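Local coordinates for hydrogenase expression/formation protein HypE (PDB 2Z1U) that binds ATP and magnesium ions and probably acts in hydrogenase maturation, at residues V79-M84 against L218-R223; S171-D176 against E271-C276. One frame throughout, in Å; residues are numbered along the deposited sequence.

Interaction 1. Residues V79-M84 against L218-R223; sequences VNDVSM and LRDPTR. With MG (magnesium ion), chain C; ATP (adenosine-5'-triphosphate), chain D.
D81, on helix 70-83, and D220, just past edge strand 217-219, converge on one magnesium ion at the interface of the PurM-like N- and C-terminal domains. Their side chains meet at about a right angle, with carboxylate planes 75° apart. D81 OD2 lies 2.2 Å from the magnesium and D220 OD1 1.9 Å, which explains why these two acceptors can stand only 3.1 Å from each other: the cation between them probably offsets their repulsion. ATP O2B, water 3 and D41 of the second subunit also bind the metal, so the site belongs to the dimer. For D220, CG sits between the backbone N and the carbonyl carbon (chi1 53°), which sets OD1 against the magnesium, facing D81 OD2.

Beside the metal, M84 bends at chi2 and chi3 and lays its sulfur over the backbone of the other segment, SD lying 3.5 Å from R219 C. D220 N is buried here without a polar partner. Water 2 bridges M84 O and L218 O. Farther along, the chain after D220 grips the gamma-phosphate: R223 NH1 donates to ATP O1G, and T222 OG1 donates to ATP O3G at 2.6 Å.

Interaction 2. Residues S171-D176 against E271-C276; sequences SGSMGD and EGKLIC
S171 and L274 are joined by two hydrogen bonds that continue the pairing of strands 167-170 and 275-278 into the adjoining loops of the C-terminal, PurM-like domain. The backbone bond, S171 N to L274 O at 3.2 Å, reaches the oxygen almost in line with its C=O bond, yet is bent at the hydrogen (136°). The return bond is straighter: L274 N donates to S171 OG over 2.9 Å. A side-chain hydroxyl thus serves as acceptor for this amide, and the torsion explains it, since a chi1 of 65° tucks OG between the two backbone arms of S171, where it meets the amide.

K273 supplies the third bond. Its chain, bent at chi2 and chi4, runs along G172 and S173, its CD 3.5 Å from G172 C, and NZ donates to S173 O at 2.8 Å, tilted 18° from the carbonyl plane. The ammonium also gives a hydrogen to water 4 and forms a salt bridge with D197; D176 OD2, 4.0 Å from NZ, is too far for one. That carboxylate oxygen instead accepts from S173 OG, which comes from above its plane. M174 passes the lysine in the opposite direction, with its CE 3.6 Å from K273 CG. G272 O is the exception, buried with no partner.

In the surrounding fold, helix 280-291 packs on S171 and L274 through L290, while M174 and I275 meet L226 of helix 225-237. G175 sits at the N-cap position of helix 176-184, and I275 leans on strand 167-170.

Read from the N terminus, the chain first passes through 79-84, on the last part of helix 70-83, then 171-176, after strand 167-170. Next comes 218-223, which returns to the first segment and closes interaction 1 across 133 intervening residues; 271-276 then closes interaction 2 across 94. Because the segments alternate, the two loops cross. Interaction 1 ties the N-terminal domain to the C-terminal one, whereas interaction 2 stays within the latter. Their centres lie about 10 Å apart. Strands 217-219 and 275-278 are sheet neighbours, with a probable hydrogen bond from I275 N to R219 O (2.8 Å), and P221 CD packs on K273 O, so the metal-binding loop rests directly against interaction 2.

Interaction 1. Residues V79-M84 against L218-R223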
loop_
_atom_site.group_PDB
_atom_site.type_symbol
_atom_site.label_atom_id
_atom_site.label_comp_id
_atom_site.label_asym_id
_atom_site.label_seq_id
_atom_site.Cartn_x
_atom_site.Cartn_y
_atom_site.Cartn_z
ATOM N N VAL A 79 1.087 1.586 11.834
ATOM C CA VAL A 79 1.861 2.300 12.859
ATOM C C VAL A 79 2.619 1.255 13.720
ATOM O O VAL A 79 3.836 1.379 13.936
ATOM C CB VAL A 79 0.948 3.212 13.740
ATOM C CG1 VAL A 79 1.655 3.642 15.050
ATOM C CG2 VAL A 79 0.485 4.453 12.970
ATOM N N ASN A 80 1.910 0.211 14.173
ATOM C CA ASN A 80 2.533 -0.839 14.980
ATOM C C ASN A 80 3.642 -1.607 14.253
ATOM O O ASN A 80 4.719 -1.799 14.820
ATOM C CB ASN A 80 1.480 -1.815 15.578
ATOM C CG ASN A 80 0.571 -1.124 16.584
ATOM O OD1 ASN A 80 0.818 0.025 16.968
ATOM N ND2 ASN A 80 -0.516 -1.774 16.955
ATOM N N ASP A 81 3.390 -2.049 13.021
ATOM C CA ASP A 81 4.395 -2.813 12.283
ATOM C C ASP A 81 5.710 -2.036 12.081
ATOM O O ASP A 81 6.794 -2.580 12.257
ATOM C CB ASP A 81 3.837 -3.311 10.935
ATOM C CG ASP A 81 3.551 -4.809 10.945
ATOM O OD1 ASP A 81 3.050 -5.373 9.946
ATOM O OD2 ASP A 81 3.873 -5.444 11.961
ATOM N N VAL A 82 5.597 -0.774 11.679
ATOM C CA VAL A 82 6.772 0.101 11.585
ATOM C C VAL A 82 7.516 0.173 12.931
ATOM O O VAL A 82 8.750 0.072 12.968
ATOM C CB VAL A 82 6.393 1.506 11.093
ATOM C CG1 VAL A 82 7.590 2.478 11.237
ATOM C CG2 VAL A 82 5.899 1.452 9.625
ATOM N N SER A 83 6.762 0.330 14.022
ATOM C CA SER A 83 7.319 0.365 15.391
ATOM C C SER A 83 8.105 -0.881 15.785
ATOM O O SER A 83 9.077 -0.786 16.552
ATOM C CB SER A 83 6.227 0.636 16.444
ATOM O OG SER A 83 5.603 1.912 16.239
ATOM N N MET A 84 7.690 -2.044 15.273
ATOM C CA MET A 84 8.360 -3.320 15.615
ATOM C C MET A 84 9.840 -3.362 15.230
ATOM O O MET A 84 10.596 -4.130 15.803
ATOM C CB MET A 84 7.619 -4.520 15.005
ATOM C CG MET A 84 6.155 -4.685 15.424
ATOM S SD MET A 84 5.864 -4.813 17.210
ATOM C CE MET A 84 5.684 -3.091 17.720
ATOM N N LEU A 218 10.797 -7.245 18.783
ATOM C CA LEU A 218 9.434 -6.761 18.949
ATOM C C LEU A 218 8.609 -7.379 17.833
ATOM O O LEU A 218 9.060 -7.436 16.685
ATOM C CB LEU A 218 9.367 -5.220 18.844
ATOM C CG LEU A 218 10.123 -4.344 19.853
ATOM C CD1 LEU A 218 10.180 -2.870 19.379
ATOM C CD2 LEU A 218 9.538 -4.438 21.267
ATOM N N ARG A 219 7.417 -7.864 18.164
ATOM C CA ARG A 219 6.482 -8.326 17.128
ATOM C C ARG A 219 5.052 -8.220 17.649
ATOM O O ARG A 219 4.806 -8.414 18.843
ATOM C CB ARG A 219 6.797 -9.767 16.662
ATOM C CG ARG A 219 5.944 -10.212 15.460
ATOM C CD ARG A 219 6.672 -11.170 14.572
ATOM N NE ARG A 219 7.862 -10.585 13.945
ATOM C CZ ARG A 219 8.797 -11.311 13.331
ATOM N NH1 ARG A 219 8.655 -12.631 13.243
ATOM N NH2 ARG A 219 9.862 -10.732 12.784
ATOM N N ASP A 220 4.112 -7.964 16.743
ATOM C CA ASP A 220 2.705 -7.866 17.115
ATOM C C ASP A 220 1.997 -9.182 16.770
ATOM O O ASP A 220 2.011 -9.618 15.618
ATOM C CB ASP A 220 2.053 -6.664 16.410
ATOM C CG ASP A 220 2.271 -6.684 14.938
ATOM O OD1 ASP A 220 3.306 -7.218 14.473
ATOM O OD2 ASP A 220 1.396 -6.199 14.218
ATOM N N PRO A 221 1.430 -9.865 17.788
ATOM C CA PRO A 221 0.754 -11.154 17.511
ATOM C C PRO A 221 -0.613 -10.978 16.856
ATOM O O PRO A 221 -1.656 -11.057 17.531
ATOM C CB PRO A 221 0.637 -11.804 18.896
ATOM C CG PRO A 221 0.581 -10.613 19.860
ATOM C CD PRO A 221 1.396 -9.500 19.217
ATOM N N THR A 222 -0.584 -10.739 15.545
ATOM C CA THR A 222 -1.781 -10.543 14.749
ATOM C C THR A 222 -2.256 -11.906 14.239
ATOM O O THR A 222 -2.635 -12.734 15.047
ATOM C CB THR A 222 -1.576 -9.477 13.616
ATOM O OG1 THR A 222 -0.453 -9.824 12.792
ATOM C CG2 THR A 222 -1.334 -8.120 14.211
ATOM N N ARG A 223 -2.243 -12.156 12.928
ATOM C CA ARG A 223 -2.767 -13.429 12.417
ATOM C C ARG A 223 -1.956 -14.576 12.953
ATOM O O ARG A 223 -0.730 -14.530 12.936
ATOM C CB ARG A 223 -2.779 -13.481 10.893
ATOM C CG ARG A 223 -3.857 -12.632 10.285
ATOM C CD ARG A 223 -3.232 -11.818 9.151
ATOM N NE ARG A 223 -3.316 -12.570 7.939
ATOM C CZ ARG A 223 -2.555 -12.422 6.858
ATOM N NH1 ARG A 223 -1.558 -11.550 6.791
ATOM N NH2 ARG A 223 -2.794 -13.213 5.839
HETATM MG MG MG C . 3.407 -7.498 12.608
HETATM P PG ATP D . -0.248 -9.609 9.632
HETATM O O1G ATP D . -0.396 -9.277 8.135
HETATM O O2G ATP D . -0.785 -10.968 9.956
HETATM O O3G ATP D . -0.738 -8.516 10.570
HETATM P PB ATP D . 2.579 -8.909 9.628
HETATM O O1B ATP D . 2.069 -7.835 8.645
HETATM O O2B ATP D . 3.398 -8.459 10.799
HETATM O O3B ATP D . 1.306 -9.798 10.022
HETATM P PA ATP D . 3.051 -10.733 7.492
HETATM O O1A ATP D . 2.603 -12.107 7.981
HETATM O O2A ATP D . 1.997 -10.036 6.678
HETATM O O3A ATP D . 3.559 -9.870 8.788
HETATM O "O5'" ATP D . 4.424 -10.799 6.729
HETATM C "C5'" ATP D . 5.483 -11.677 7.133
HETATM C "C4'" ATP D . 6.685 -11.338 6.277
HETATM O "O4'" ATP D . 6.364 -11.743 4.932
HETATM C "C3'" ATP D . 6.973 -9.847 6.230
HETATM O "O3'" ATP D . 8.403 -9.667 6.212
HETATM C "C2'" ATP D . 6.392 -9.377 4.892
HETATM O "O2'" ATP D . 7.173 -8.303 4.366
HETATM C "C1'" ATP D . 6.495 -10.639 4.013
HETATM N N9 ATP D . 5.404 -10.754 3.007
HETATM C C8 ATP D . 4.129 -11.107 3.221
HETATM N N7 ATP D . 3.439 -11.117 2.057
HETATM C C5 ATP D . 4.303 -10.721 1.105
HETATM C C6 ATP D . 4.238 -10.497 -0.359
HETATM N N6 ATP D . 3.066 -10.675 -1.008
HETATM N N1 ATP D . 5.350 -10.110 -0.976
HETATM C C2 ATP D . 6.528 -9.907 -0.356
HETATM N N3 ATP D . 6.652 -10.110 0.978
HETATM C C4 ATP D . 5.586 -10.508 1.720
HETATM O O HOH W 1 -0.940 -4.350 15.922
HETATM O O HOH W 2 11.500 -6.807 15.500
HETATM O O HOH W 3 2.961 -9.921 13.057
#

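Interaction 2. Residues S171-D176 against E271-C276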
loop_
_atom_site.group_PDB
_atom_site.type_symbol
_atom_site.label_atom_id
_atom_site.label_comp_id
_atom_site.label_asym_id
_atom_site.label_seq_id
_atom_site.Cartn_x
_atom_site.Cartn_y
_atom_site.Cartn_z
ATOM N N SER A 171 2.554 -7.401 26.336
ATOM C CA SER A 171 2.123 -6.032 26.720
ATOM C C SER A 171 0.694 -5.986 27.246
ATOM O O SER A 171 0.266 -4.977 27.768
ATOM C CB SER A 171 2.279 -5.052 25.549
ATOM O OG SER A 171 1.419 -5.396 24.487
ATOM N N GLY A 172 -0.044 -7.081 27.084
ATOM C CA GLY A 172 -1.414 -7.178 27.590
ATOM C C GLY A 172 -2.113 -8.481 27.214
ATOM O O GLY A 172 -1.475 -9.425 26.755
ATOM N N SER A 173 -3.434 -8.494 27.399
ATOM C CA SER A 173 -4.270 -9.694 27.282
ATOM C C SER A 173 -4.350 -10.258 25.861
ATOM O O SER A 173 -4.256 -9.522 24.880
ATOM C CB SER A 173 -5.675 -9.383 27.831
ATOM O OG SER A 173 -6.339 -8.423 27.021
ATOM N N MET A 174 -4.538 -11.578 25.759
ATOM C CA MET A 174 -4.540 -12.255 24.478
ATOM C C MET A 174 -5.944 -12.679 24.067
ATOM O O MET A 174 -6.733 -13.130 24.906
ATOM C CB MET A 174 -3.619 -13.495 24.547
ATOM C CG MET A 174 -2.135 -13.127 24.696
ATOM S SD MET A 174 -1.375 -12.495 23.195
ATOM C CE MET A 174 -1.314 -10.675 23.433
ATOM N N GLY A 175 -6.245 -12.521 22.779
ATOM C CA GLY A 175 -7.443 -13.117 22.185
ATOM C C GLY A 175 -8.629 -12.185 21.984
ATOM O O GLY A 175 -9.593 -12.546 21.314
ATOM N N ASP A 176 -8.559 -10.993 22.572
ATOM C CA ASP A 176 -9.673 -10.034 22.597
ATOM C C ASP A 176 -10.200 -9.639 21.225
ATOM O O ASP A 176 -11.399 -9.788 20.971
ATOM C CB ASP A 176 -9.281 -8.784 23.385
ATOM C CG ASP A 176 -8.765 -9.127 24.769
ATOM O OD1 ASP A 176 -9.527 -8.972 25.735
ATOM O OD2 ASP A 176 -7.616 -9.596 24.879
ATOM N N GLU A 271 -4.759 -6.920 18.004
ATOM C CA GLU A 271 -4.536 -5.702 17.205
ATOM C C GLU A 271 -4.056 -4.495 18.030
ATOM O O GLU A 271 -3.974 -3.371 17.529
ATOM C CB GLU A 271 -5.775 -5.357 16.356
ATOM C CG GLU A 271 -6.090 -6.375 15.232
ATOM C CD GLU A 271 -5.059 -6.396 14.095
ATOM O OE1 GLU A 271 -5.106 -7.314 13.253
ATOM O OE2 GLU A 271 -4.186 -5.527 14.034
ATOM N N GLY A 272 -3.705 -4.731 19.287
ATOM C CA GLY A 272 -3.184 -3.668 20.150
ATOM C C GLY A 272 -2.178 -4.182 21.152
ATOM O O GLY A 272 -2.108 -3.689 22.277
ATOM N N LYS A 273 -1.390 -5.175 20.730
ATOM C CA LYS A 273 -0.500 -5.929 21.643
ATOM C C LYS A 273 0.871 -6.121 20.998
ATOM O O LYS A 273 0.975 -6.170 19.770
ATOM C CB LYS A 273 -1.077 -7.347 21.914
ATOM C CG LYS A 273 -2.422 -7.342 22.608
ATOM C CD LYS A 273 -2.283 -6.911 24.061
ATOM C CE LYS A 273 -3.530 -6.201 24.553
ATOM N NZ LYS A 273 -4.768 -6.896 24.066
ATOM N N LEU A 274 1.909 -6.261 21.816
ATOM C CA LEU A 274 3.217 -6.662 21.292
ATOM C C LEU A 274 3.893 -7.681 22.195
ATOM O O LEU A 274 3.579 -7.789 23.380
ATOM C CB LEU A 274 4.145 -5.443 21.085
ATOM C CG LEU A 274 4.560 -4.560 22.283
ATOM C CD1 LEU A 274 5.669 -5.159 23.175
ATOM C CD2 LEU A 274 5.004 -3.178 21.770
ATOM N N ILE A 275 4.829 -8.415 21.604
ATOM C CA ILE A 275 5.767 -9.248 22.313
ATOM C C ILE A 275 7.091 -8.498 22.338
ATOM O O ILE A 275 7.516 -7.947 21.325
ATOM C CB ILE A 275 5.951 -10.629 21.603
ATOM C CG1 ILE A 275 4.682 -11.462 21.754
ATOM C CG2 ILE A 275 7.139 -11.418 22.179
ATOM C CD1 ILE A 275 4.023 -11.826 20.451
ATOM N N CYS A 276 7.734 -8.485 23.501
ATOM C CA CYS A 276 9.027 -7.853 23.641
ATOM C C CYS A 276 10.022 -8.850 24.227
ATOM O O CYS A 276 9.816 -9.392 25.310
ATOM C CB CYS A 276 8.912 -6.600 24.531
ATOM S SG CYS A 276 10.477 -5.828 24.989
HETATM O O HOH W 4 -7.317 -5.614 25.340
#